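Local coordinates for TRAP solute Binding Protein (Uncultured marine bacterium, PDB 5I7I) that probably captures aromatic acids such as 3-hydroxybenzoate as the extracytoplasmic solute-binding component of a TRAP transporter, at residues T226-R231 with G298-M303. Numbering follows the deposited sequence.
Sequences TVSGSR and GPLAEM
L300 holds CG anti to its backbone N (chi1 175°), and this carries its forked end off the helix toward V227 and S228. V227 meets it with CG1 beside the backbone N and anti to the carbonyl carbon (chi1 -60°), which places CG1 against L300 CD1. The two methyls of L300 divide the work. L300 CD1 lies against the branch point of V227, 3.8 Å from V227 CB and 3.8 Å from V227 CG1. The two side chains cross at about a right angle. CD2 goes to S228 instead. L300 CD2 sits 3.7 Å from the carbonyl oxygen S228 O and 3.8 Å from the hydroxyl S228 OG. Both are van der Waals contacts of a methyl with oxygen, and no hydrogen bond joins the two segments. The hydroxyl of S228 is satisfied by L295 O, on the neighbouring strand. That bond probably fixes the rotation of the S228 hydroxyl, and with it the place of OG beside L300 CD2. F109, from a loop, also touches L300. With an alanine in place of L300 both methyls go, and a gap would probably open beside V227 CB and CG1 and over the S228 oxygens. The contact is small, burying 133 Å² in all, and lies at the surface. T226 and S228 make backbone hydrogen bonds to strand 291-295, which runs parallel to 223-227 at the edge of the six-stranded sheet. The chain then turns at once into helix 297-320, whose first turns lie against the end of strand 223-227. This is packing of the helix that follows edge strand 291-295 onto the end of the neighbouring strand, in an alpha/beta domain of the two-domain fold of family 7 extracellular solute-binding proteins.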
loop_
_atom_site.group_PDB
_atom_site.type_symbol
_atom_site.label_atom_id
_atom_site.label_comp_id
_atom_site.label_asym_id
_atom_site.label_seq_id
_atom_site.Cartn_x
_atom_site.Cartn_y
_atom_site.Cartn_z
ATOM N N THR A 226 4.678 3.602 16.673
ATOM C CA THR A 226 4.187 2.346 16.155
ATOM C C THR A 226 3.325 1.690 17.228
ATOM O O THR A 226 3.057 2.277 18.276
ATOM C CB THR A 226 5.343 1.465 15.679
ATOM O OG1 THR A 226 4.793 0.385 14.925
ATOM C CG2 THR A 226 6.150 0.910 16.853
ATOM N N VAL A 227 2.889 0.468 16.968
ATOM C CA VAL A 227 2.121 -0.272 17.960
ATOM C C VAL A 227 2.808 -1.593 18.237
ATOM O O VAL A 227 3.394 -2.215 17.341
ATOM C CB VAL A 227 0.641 -0.484 17.585
ATOM C CG1 VAL A 227 -0.066 0.847 17.409
ATOM C CG2 VAL A 227 0.531 -1.307 16.330
ATOM N N SER A 228 2.761 -1.991 19.494
ATOM C CA SER A 228 3.261 -3.287 19.907
ATOM C C SER A 228 2.227 -4.359 19.582
ATOM O O SER A 228 1.090 -4.071 19.209
ATOM C CB SER A 228 3.560 -3.290 21.400
ATOM O OG SER A 228 2.373 -3.146 22.162
ATOM N N GLY A 229 2.635 -5.613 19.726
ATOM C CA GLY A 229 1.743 -6.710 19.445
ATOM C C GLY A 229 1.815 -7.162 18.007
ATOM O O GLY A 229 2.681 -6.773 17.230
ATOM N N SER A 230 0.862 -8.022 17.659
ATOM C CA SER A 230 0.948 -8.790 16.428
ATOM C C SER A 230 0.060 -8.268 15.314
ATOM O O SER A 230 0.023 -8.882 14.246
ATOM C CB SER A 230 0.614 -10.255 16.711
ATOM O OG SER A 230 -0.690 -10.333 17.217
ATOM N N ARG A 231 -0.637 -7.155 15.527
ATOM C CA ARG A 231 -1.402 -6.500 14.471
ATOM C C ARG A 231 -1.052 -5.026 14.445
ATOM O O ARG A 231 -1.185 -4.327 15.457
ATOM C CB ARG A 231 -2.904 -6.704 14.652
ATOM C CG ARG A 231 -3.363 -8.125 14.425
ATOM C CD ARG A 231 -3.174 -8.557 12.980
ATOM N NE ARG A 231 -3.710 -9.888 12.687
ATOM C CZ ARG A 231 -3.074 -11.032 12.920
ATOM N NH1 ARG A 231 -3.635 -12.197 12.628
ATOM N NH2 ARG A 231 -1.849 -11.020 13.419
ATOM N N GLY A 298 -3.051 0.392 27.939
ATOM C CA GLY A 298 -4.235 1.210 27.831
ATOM C C GLY A 298 -4.319 2.029 26.552
ATOM O O GLY A 298 -5.337 2.040 25.854
ATOM N N PRO A 299 -3.256 2.769 26.243
ATOM C CA PRO A 299 -3.284 3.574 25.010
ATOM C C PRO A 299 -3.517 2.746 23.767
ATOM O O PRO A 299 -4.248 3.176 22.864
ATOM C CB PRO A 299 -1.907 4.252 25.003
ATOM C CG PRO A 299 -1.538 4.334 26.441
ATOM C CD PRO A 299 -2.088 3.090 27.082
ATOM N N LEU A 300 -2.918 1.565 23.687
ATOM C CA LEU A 300 -3.153 0.720 22.523
ATOM C C LEU A 300 -4.585 0.214 22.508
ATOM O O LEU A 300 -5.243 0.221 21.454
ATOM C CB LEU A 300 -2.158 -0.443 22.510
ATOM C CG LEU A 300 -2.361 -1.473 21.400
ATOM C CD1 LEU A 300 -2.241 -0.845 20.025
ATOM C CD2 LEU A 300 -1.369 -2.586 21.587
ATOM N N ALA A 301 -5.082 -0.234 23.664
ATOM C CA ALA A 301 -6.452 -0.736 23.739
ATOM C C ALA A 301 -7.462 0.326 23.320
ATOM O O ALA A 301 -8.471 0.023 22.668
ATOM C CB ALA A 301 -6.753 -1.248 25.155
ATOM N N GLU A 302 -7.208 1.576 23.690
ATOM C CA GLU A 302 -8.094 2.667 23.308
ATOM C C GLU A 302 -8.143 2.838 21.791
ATOM O O GLU A 302 -9.221 3.053 21.213
ATOM C CB GLU A 302 -7.600 3.931 24.000
ATOM C CG GLU A 302 -8.384 5.147 23.690
ATOM C CD GLU A 302 -7.989 6.292 24.604
ATOM O OE1 GLU A 302 -8.885 6.843 25.278
ATOM O OE2 GLU A 302 -6.774 6.605 24.679
ATOM N N MET A 303 -6.985 2.754 21.129
ATOM C CA MET A 303 -6.975 2.836 19.670
ATOM C C MET A 303 -7.697 1.652 19.043
ATOM O O MET A 303 -8.443 1.830 18.075
ATOM C CB MET A 303 -5.561 2.932 19.133
ATOM C CG MET A 303 -4.919 4.246 19.452
ATOM S SD MET A 303 -3.566 4.604 18.325
ATOM C CE MET A 303 -3.154 6.251 18.886
#